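Local coordinates for 2-hydroxyisobutyryl-CoA synthetase (Aquincola tertiaricarbonis, PDB 6HDY), which is a CoA synthetase of the ANL superfamily of AMP-binding enzymes, with a large N-terminal part and a smaller C-terminal domain, at residues Y21-L26 and R187-A192. Numbering follows the deposited sequence.
Sequences YDENYL and RLRAKA
R187, on the last turn of helix 176-187, pushes its guanidinium into the type I turn D22-Y25 and collects backbone carbonyls. Y25 O is held end-on by two nitrogens, NH1 of R187 at 2.8 Å and NH2 of R187 at 3.1 Å, both bonds lying in the guanidinium plane; NH1 meets this oxygen on a lone pair, in the carbonyl plane. The same NH1 gives a weak, bent bond (127°) to D22 O. E23 O sits 3.3 Å above the centre of one face of the R187 guanidinium and takes its hydrogen bond from another arginine: R189 NH1 reaches it at 2.7 Å, nearly in the R189 guanidinium plane. R189 follows the helix with positive phi in a Schellman motif; the first bond of its side chain points toward the 21-26 loop, and the chain, bent at chi2 (-75°), brings NH1 to E23 O.

The E23-R187 charge pair is long: OE2 of E23 forms a salt bridge with R187 NE at 3.6 Å, the two flat groups turned 58° apart, and has its stronger partner in R145. N149 donates to E23 OE1 through ND2 and accepts from R187 NE at OD1. Within the turn, N24 N donates to D22 OD1 at 2.8 Å, making an Asx turn.

Apolar contact is slight: L26 CD2 rests 3.9 Å from R189 CG. L26 CD1 passes the edge of the R187 guanidinium at NH2. W34 packs against L26 and R187 and meets the Y25 ring edge-to-face.

The contact thus ties the N-terminal loop to the end of helix 176-187, just before strand 191-193, outermost in the parallel sheet of this chain, where A192 bonds to the backbone of the second subunit. Three turn carbonyls gather around two arginines, and the carboxylate of E23 probably offsets part of the positive charge of the buried R187.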
loop_
_atom_site.group_PDB
_atom_site.type_symbol
_atom_site.label_atom_id
_atom_site.label_comp_id
_atom_site.label_asym_id
_atom_site.label_seq_id
_atom_site.Cartn_x
_atom_site.Cartn_y
_atom_site.Cartn_z
ATOM N N TYR A 21 -24.039 3.416 -8.656
ATOM C CA TYR A 21 -23.486 4.241 -9.726
ATOM C C TYR A 21 -23.103 3.535 -11.025
ATOM O O TYR A 21 -22.468 2.485 -10.996
ATOM C CB TYR A 21 -22.267 5.006 -9.216
ATOM C CG TYR A 21 -22.576 6.123 -8.238
ATOM C CD1 TYR A 21 -23.241 7.279 -8.651
ATOM C CD2 TYR A 21 -22.104 6.075 -6.925
ATOM C CE1 TYR A 21 -23.519 8.311 -7.757
ATOM C CE2 TYR A 21 -22.336 7.119 -6.035
ATOM C CZ TYR A 21 -23.040 8.240 -6.456
ATOM O OH TYR A 21 -23.228 9.281 -5.583
ATOM N N ASP A 22 -23.423 4.174 -12.170
ATOM C CA ASP A 22 -23.010 3.739 -13.502
ATOM C C ASP A 22 -21.481 3.930 -13.539
ATOM O O ASP A 22 -20.980 5.057 -13.488
ATOM C CB ASP A 22 -23.715 4.577 -14.609
ATOM C CG ASP A 22 -23.252 4.346 -16.053
ATOM O OD1 ASP A 22 -22.334 3.509 -16.268
ATOM O OD2 ASP A 22 -23.791 5.014 -16.965
ATOM N N GLU A 23 -20.758 2.803 -13.588
ATOM C CA GLU A 23 -19.305 2.712 -13.620
ATOM C C GLU A 23 -18.710 3.241 -14.931
ATOM O O GLU A 23 -17.518 3.542 -14.978
ATOM C CB GLU A 23 -18.861 1.253 -13.359
ATOM C CG GLU A 23 -19.153 0.728 -11.953
ATOM C CD GLU A 23 -18.456 1.446 -10.806
ATOM O OE1 GLU A 23 -19.045 1.510 -9.703
ATOM O OE2 GLU A 23 -17.334 1.959 -11.011
ATOM N N ASN A 24 -19.534 3.378 -15.985
ATOM C CA ASN A 24 -19.078 3.855 -17.291
ATOM C C ASN A 24 -19.312 5.335 -17.549
ATOM O O ASN A 24 -18.853 5.847 -18.570
ATOM C CB ASN A 24 -19.681 3.008 -18.418
ATOM C CG ASN A 24 -19.146 1.604 -18.372
ATOM O OD1 ASN A 24 -17.926 1.379 -18.268
ATOM N ND2 ASN A 24 -20.054 0.647 -18.300
ATOM N N TYR A 25 -20.000 6.021 -16.635
ATOM C CA TYR A 25 -20.252 7.438 -16.783
ATOM C C TYR A 25 -18.993 8.288 -16.604
ATOM O O TYR A 25 -18.236 8.123 -15.641
ATOM C CB TYR A 25 -21.352 7.906 -15.832
ATOM C CG TYR A 25 -21.467 9.416 -15.794
ATOM C CD1 TYR A 25 -22.081 10.111 -16.833
ATOM C CD2 TYR A 25 -20.857 10.158 -14.779
ATOM C CE1 TYR A 25 -22.140 11.501 -16.835
ATOM C CE2 TYR A 25 -20.891 11.550 -14.785
ATOM C CZ TYR A 25 -21.550 12.216 -15.808
ATOM O OH TYR A 25 -21.626 13.583 -15.818
ATOM N N LEU A 26 -18.798 9.219 -17.536
ATOM C CA LEU A 26 -17.727 10.216 -17.486
ATOM C C LEU A 26 -18.393 11.544 -17.910
ATOM O O LEU A 26 -19.147 11.549 -18.899
ATOM C CB LEU A 26 -16.585 9.842 -18.449
ATOM C CG LEU A 26 -15.156 9.613 -17.900
ATOM C CD1 LEU A 26 -15.110 9.318 -16.383
ATOM C CD2 LEU A 26 -14.476 8.505 -18.670
ATOM N N ARG A 187 -11.576 5.165 -10.548
ATOM C CA ARG A 187 -12.906 5.470 -11.095
ATOM C C ARG A 187 -12.875 6.690 -12.062
ATOM O O ARG A 187 -13.605 6.715 -13.066
ATOM C CB ARG A 187 -13.933 5.674 -9.955
ATOM C CG ARG A 187 -15.371 6.004 -10.412
ATOM C CD ARG A 187 -15.950 4.985 -11.401
ATOM N NE ARG A 187 -17.249 5.418 -11.929
ATOM C CZ ARG A 187 -17.423 6.166 -13.016
ATOM N NH1 ARG A 187 -18.640 6.519 -13.394
ATOM N NH2 ARG A 187 -16.380 6.585 -13.719
ATOM N N LEU A 188 -11.985 7.656 -11.790
ATOM C CA LEU A 188 -11.823 8.845 -12.643
ATOM C C LEU A 188 -11.198 8.487 -14.011
ATOM O O LEU A 188 -11.172 9.322 -14.918
ATOM C CB LEU A 188 -10.950 9.891 -11.899
ATOM C CG LEU A 188 -10.722 11.278 -12.557
ATOM C CD1 LEU A 188 -12.050 11.922 -13.042
ATOM C CD2 LEU A 188 -9.958 12.179 -11.614
ATOM N N ARG A 189 -10.696 7.235 -14.150
ATOM C CA ARG A 189 -9.990 6.739 -15.327
ATOM C C ARG A 189 -8.664 7.507 -15.477
ATOM O O ARG A 189 -8.173 7.738 -16.580
ATOM C CB ARG A 189 -10.854 6.722 -16.624
ATOM C CG ARG A 189 -12.272 6.155 -16.460
ATOM C CD ARG A 189 -12.318 4.646 -16.330
ATOM N NE ARG A 189 -13.596 4.168 -15.788
ATOM C CZ ARG A 189 -13.720 3.418 -14.691
ATOM N NH1 ARG A 189 -14.917 3.016 -14.287
ATOM N NH2 ARG A 189 -12.640 3.035 -14.010
ATOM N N ALA A 190 -8.079 7.901 -14.339
ATOM C CA ALA A 190 -6.777 8.555 -14.332
ATOM C C ALA A 190 -5.758 7.405 -14.388
ATOM O O ALA A 190 -6.149 6.253 -14.250
ATOM C CB ALA A 190 -6.609 9.357 -13.031
ATOM N N LYS A 191 -4.478 7.691 -14.624
ATOM C CA LYS A 191 -3.439 6.660 -14.544
ATOM C C LYS A 191 -3.063 6.632 -13.039
ATOM O O LYS A 191 -2.332 7.511 -12.567
ATOM C CB LYS A 191 -2.214 7.031 -15.397
ATOM C CG LYS A 191 -2.438 6.984 -16.886
ATOM C CD LYS A 191 -1.258 7.635 -17.584
ATOM C CE LYS A 191 -1.412 7.668 -19.081
ATOM N NZ LYS A 191 -2.654 8.367 -19.517
ATOM N N ALA A 192 -3.659 5.701 -12.265
ATOM C CA ALA A 192 -3.393 5.658 -10.808
ATOM C C ALA A 192 -1.966 5.199 -10.556
ATOM O O ALA A 192 -1.560 4.163 -11.072
ATOM C CB ALA A 192 -4.392 4.745 -10.098
#